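Long-range contact in cell division control protein 45 cdc45 putative (Entamoeba histolytica, PDB 6CC2), which is the amoebic Cdc45, which as in other eukaryotes probably acts with MCM and GINS in the replicative helicase that unwinds DNA: residues Ile230-Asp242 against Val247-Leu259. Sequence-based numbering, arbitrary orientation.
Sequences IDNLQLETLEITD and VKTPMCVKMDCQL. With EDO (1,2-ethanediol), chain K.
Strand 237-238 pairs parallel with strand 251-257, where Leu238 straddles Lys254 with two backbone hydrogen bonds, its N to Val253 O (2.8 Å, 172° at the hydrogen) and its O from Met255 N (2.8 Å). This short, weakly paired strand forms one edge of a three-stranded mixed sheet, whose far strand, 338-344, lies antiparallel to 251-257. Just before this bridge the pairing opens, and a water takes over: it donates to Glu236 O and accepts from Val253 N.

Lys254 makes the main polar side-chain contact. Its CG sits between the backbone N and the carbonyl carbon (chi1 62°), and a bend at chi3 (-88°) brings the ammonium to the carbonyls of the turn from Glu239 to Asp242. There NZ bonds to two carbonyl oxygens, Ile240 O at 2.7 Å, from well above that carbonyl plane, and Asp242 O at 2.8 Å, less tilted. The Asp242 carboxylate stays apart and accepts from Leu244 N instead.

Apolar branches fill the rest. Ile230 crosses Val253 at about a right angle, CG1 on CG2 at 3.8 Å, while Leu235 lays CD1 against the Cys252 backbone. On the face that Leu238 shares with Lys254, Leu238 CD1 meets Val247 CG1 at 3.8 Å. At the other end Ile240 extends CD1 over the Asp256-Cys257 peptide and packs CG1 against Met255 O (3.4 Å), a buried carbonyl with no hydrogen-bonding partner in the model, which receives a CA-H...O contact from Ile240 CA (3.3 Å).

The lysine therefore ties the turn to the central strand through main-chain oxygens, a buried cation held by carbonyl dipoles that probably offset part of its desolvation cost.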
# COMPACT_ATOMS: atom_id res chain seq x y z
N ILE A 230 -4.35 -20.76 -7.45
CA ILE A 230 -4.74 -22.14 -7.15
C ILE A 230 -4.81 -22.98 -8.41
O ILE A 230 -4.37 -24.14 -8.44
CB ILE A 230 -6.09 -22.18 -6.40
CG1 ILE A 230 -5.92 -21.62 -4.97
CG2 ILE A 230 -6.64 -23.58 -6.37
CD1 ILE A 230 -7.25 -21.40 -4.25
N ASP A 231 -5.39 -22.41 -9.48
CA ASP A 231 -5.55 -23.14 -10.72
C ASP A 231 -4.18 -23.44 -11.34
O ASP A 231 -3.94 -24.56 -11.80
CB ASP A 231 -6.40 -22.32 -11.71
CG ASP A 231 -7.88 -22.29 -11.33
OD1 ASP A 231 -8.30 -22.99 -10.40
OD2 ASP A 231 -8.64 -21.53 -11.98
N ASN A 232 -3.28 -22.45 -11.35
CA ASN A 232 -2.02 -22.67 -12.05
C ASN A 232 -1.05 -23.54 -11.25
O ASN A 232 -0.21 -24.23 -11.86
CB ASN A 232 -1.37 -21.33 -12.39
CG ASN A 232 -1.99 -20.69 -13.61
OD1 ASN A 232 -1.64 -21.02 -14.74
ND2 ASN A 232 -2.94 -19.79 -13.39
N LEU A 233 -1.16 -23.55 -9.94
CA LEU A 233 -0.35 -24.41 -9.09
C LEU A 233 -1.06 -25.69 -8.69
O LEU A 233 -0.46 -26.51 -7.99
CB LEU A 233 0.09 -23.66 -7.83
CG LEU A 233 1.05 -22.48 -8.05
CD1 LEU A 233 1.25 -21.70 -6.80
CD2 LEU A 233 2.38 -22.99 -8.57
N GLN A 234 -2.30 -25.88 -9.15
CA GLN A 234 -3.08 -27.08 -8.85
C GLN A 234 -3.16 -27.34 -7.34
O GLN A 234 -2.93 -28.45 -6.86
CB GLN A 234 -2.53 -28.29 -9.61
CG GLN A 234 -2.80 -28.23 -11.10
CD GLN A 234 -4.29 -28.31 -11.41
OE1 GLN A 234 -4.92 -29.34 -11.23
NE2 GLN A 234 -4.86 -27.19 -11.86
N LEU A 235 -3.51 -26.31 -6.60
CA LEU A 235 -3.68 -26.40 -5.16
C LEU A 235 -5.14 -26.65 -4.81
O LEU A 235 -6.04 -26.59 -5.65
CB LEU A 235 -3.18 -25.13 -4.48
CG LEU A 235 -1.71 -24.77 -4.72
CD1 LEU A 235 -1.40 -23.41 -4.13
CD2 LEU A 235 -0.81 -25.84 -4.14
N GLU A 236 -5.36 -26.98 -3.55
CA GLU A 236 -6.70 -27.07 -2.96
C GLU A 236 -6.79 -26.07 -1.81
O GLU A 236 -5.80 -25.81 -1.12
CB GLU A 236 -6.99 -28.48 -2.44
CG GLU A 236 -7.07 -29.53 -3.53
CD GLU A 236 -7.34 -30.92 -2.98
OE1 GLU A 236 -7.23 -31.10 -1.74
OE2 GLU A 236 -7.66 -31.83 -3.77
N THR A 237 -7.97 -25.48 -1.63
CA THR A 237 -8.19 -24.55 -0.53
C THR A 237 -8.39 -25.37 0.74
O THR A 237 -9.37 -26.12 0.86
CB THR A 237 -9.37 -23.64 -0.80
OG1 THR A 237 -9.14 -22.90 -2.01
CG2 THR A 237 -9.55 -22.65 0.34
N LEU A 238 -7.46 -25.25 1.68
CA LEU A 238 -7.51 -26.02 2.90
C LEU A 238 -8.40 -25.33 3.94
O LEU A 238 -8.67 -24.13 3.87
CB LEU A 238 -6.10 -26.21 3.45
CG LEU A 238 -5.14 -26.86 2.44
CD1 LEU A 238 -3.70 -26.78 2.95
CD2 LEU A 238 -5.54 -28.29 2.16
N GLU A 239 -8.87 -26.13 4.90
CA GLU A 239 -9.80 -25.63 5.89
C GLU A 239 -9.10 -24.74 6.91
O GLU A 239 -7.89 -24.83 7.14
CB GLU A 239 -10.49 -26.80 6.61
CG GLU A 239 -11.36 -27.66 5.72
CD GLU A 239 -12.02 -28.80 6.47
OE1 GLU A 239 -11.99 -28.79 7.73
OE2 GLU A 239 -12.55 -29.72 5.82
N ILE A 240 -9.91 -23.88 7.55
CA ILE A 240 -9.36 -22.89 8.47
C ILE A 240 -8.69 -23.55 9.66
O ILE A 240 -7.80 -22.97 10.28
CB ILE A 240 -10.45 -21.91 8.92
CG1 ILE A 240 -9.82 -20.70 9.61
CG2 ILE A 240 -11.44 -22.60 9.87
CD1 ILE A 240 -10.76 -19.50 9.70
N THR A 241 -9.11 -24.78 10.00
CA THR A 241 -8.50 -25.50 11.11
C THR A 241 -7.18 -26.18 10.75
O THR A 241 -6.53 -26.74 11.64
CB THR A 241 -9.47 -26.56 11.63
OG1 THR A 241 -9.92 -27.37 10.54
CG2 THR A 241 -10.67 -25.92 12.30
N ASP A 242 -6.76 -26.13 9.49
CA ASP A 242 -5.56 -26.81 9.05
C ASP A 242 -4.32 -26.02 9.46
O ASP A 242 -4.19 -24.84 9.13
CB ASP A 242 -5.58 -27.01 7.53
CG ASP A 242 -4.66 -28.11 7.06
OD1 ASP A 242 -3.57 -28.28 7.66
OD2 ASP A 242 -5.03 -28.80 6.09
N VAL A 247 1.19 -30.57 4.72
CA VAL A 247 1.07 -30.25 3.30
C VAL A 247 2.42 -30.48 2.62
O VAL A 247 3.47 -30.11 3.15
CB VAL A 247 0.58 -28.81 3.09
CG1 VAL A 247 -0.54 -28.47 4.06
CG2 VAL A 247 1.71 -27.84 3.21
N LYS A 248 2.38 -31.08 1.44
CA LYS A 248 3.57 -31.49 0.72
C LYS A 248 4.06 -30.47 -0.31
O LYS A 248 5.11 -30.68 -0.92
CB LYS A 248 3.32 -32.82 0.01
CG LYS A 248 3.19 -34.02 0.93
CD LYS A 248 4.54 -34.68 1.17
CE LYS A 248 4.40 -35.97 1.97
NZ LYS A 248 5.66 -36.75 1.98
N THR A 249 3.31 -29.39 -0.52
CA THR A 249 3.69 -28.37 -1.48
C THR A 249 4.41 -27.22 -0.78
O THR A 249 4.18 -26.97 0.41
CB THR A 249 2.44 -27.85 -2.20
OG1 THR A 249 1.50 -27.38 -1.23
CG2 THR A 249 1.79 -28.98 -3.05
N PRO A 250 5.34 -26.54 -1.47
CA PRO A 250 6.05 -25.42 -0.83
C PRO A 250 5.22 -24.19 -0.62
O PRO A 250 5.68 -23.28 0.10
CB PRO A 250 7.19 -25.11 -1.82
CG PRO A 250 6.73 -25.69 -3.11
CD PRO A 250 6.00 -26.95 -2.72
N MSE A 251 4.05 -24.09 -1.26
CA MSE A 251 3.10 -23.01 -1.04
C MSE A 251 1.73 -23.68 -0.93
O MSE A 251 1.56 -24.80 -1.42
CB MSE A 251 3.13 -21.99 -2.17
CG MSE A 251 4.46 -21.24 -2.31
SE MSE A 251 4.66 -20.25 -4.00
CE MSE A 251 4.96 -21.74 -5.19
N CYS A 252 0.76 -22.99 -0.32
CA CYS A 252 -0.58 -23.54 -0.22
C CYS A 252 -1.55 -22.41 0.09
O CYS A 252 -1.16 -21.27 0.32
CB CYS A 252 -0.65 -24.63 0.85
SG CYS A 252 -0.48 -23.99 2.52
N VAL A 253 -2.84 -22.75 0.09
CA VAL A 253 -3.93 -21.81 0.38
C VAL A 253 -4.84 -22.45 1.41
O VAL A 253 -5.21 -23.62 1.28
CB VAL A 253 -4.72 -21.47 -0.89
CG1 VAL A 253 -5.96 -20.66 -0.55
CG2 VAL A 253 -3.85 -20.73 -1.87
N LYS A 254 -5.25 -21.67 2.41
CA LYS A 254 -6.25 -22.14 3.35
C LYS A 254 -7.18 -20.98 3.70
O LYS A 254 -6.77 -19.82 3.67
CB LYS A 254 -5.65 -22.73 4.63
CG LYS A 254 -4.85 -21.78 5.45
CD LYS A 254 -4.59 -22.34 6.85
CE LYS A 254 -5.70 -21.97 7.81
NZ LYS A 254 -5.36 -22.30 9.22
N MSE A 255 -8.42 -21.32 4.02
CA MSE A 255 -9.38 -20.34 4.58
C MSE A 255 -8.77 -19.77 5.84
O MSE A 255 -8.15 -20.49 6.61
CB MSE A 255 -10.72 -20.99 4.86
CG MSE A 255 -11.79 -20.01 5.37
SE MSE A 255 -12.20 -18.56 4.11
CE MSE A 255 -12.38 -19.64 2.47
N ASP A 256 -8.92 -18.47 6.06
CA ASP A 256 -8.22 -17.81 7.15
C ASP A 256 -9.11 -16.70 7.72
O ASP A 256 -10.07 -16.26 7.09
CB ASP A 256 -6.89 -17.25 6.66
CG ASP A 256 -5.87 -17.09 7.76
OD1 ASP A 256 -6.12 -17.55 8.89
OD2 ASP A 256 -4.81 -16.49 7.48
N CYS A 257 -8.76 -16.26 8.92
CA CYS A 257 -9.43 -15.14 9.60
C CYS A 257 -8.51 -13.93 9.53
O CYS A 257 -7.46 -13.89 10.19
CB CYS A 257 -9.74 -15.53 11.04
SG CYS A 257 -10.64 -14.25 11.93
N GLN A 258 -8.89 -12.93 8.75
CA GLN A 258 -7.94 -11.91 8.31
C GLN A 258 -7.84 -10.76 9.32
O GLN A 258 -8.05 -9.59 9.01
CB GLN A 258 -8.32 -11.38 6.93
CG GLN A 258 -8.30 -12.46 5.86
CD GLN A 258 -6.94 -13.10 5.71
OE1 GLN A 258 -5.93 -12.60 6.24
NE2 GLN A 258 -6.88 -14.20 4.98
N LEU A 259 -7.53 -11.11 10.55
CA LEU A 259 -7.13 -10.11 11.55
C LEU A 259 -5.64 -9.83 11.36
O LEU A 259 -4.84 -10.75 11.14
CB LEU A 259 -7.41 -10.60 12.96
CG LEU A 259 -8.88 -10.83 13.31
CD1 LEU A 259 -8.97 -11.38 14.73
CD2 LEU A 259 -9.67 -9.52 13.20
C1 EDO K . -6.73 -18.04 12.11
O1 EDO K . -7.21 -19.39 12.18
C2 EDO K . -5.23 -18.02 12.37
O2 EDO K . -4.57 -18.91 11.46
O HOH W 1 -3.26 -25.53 -0.86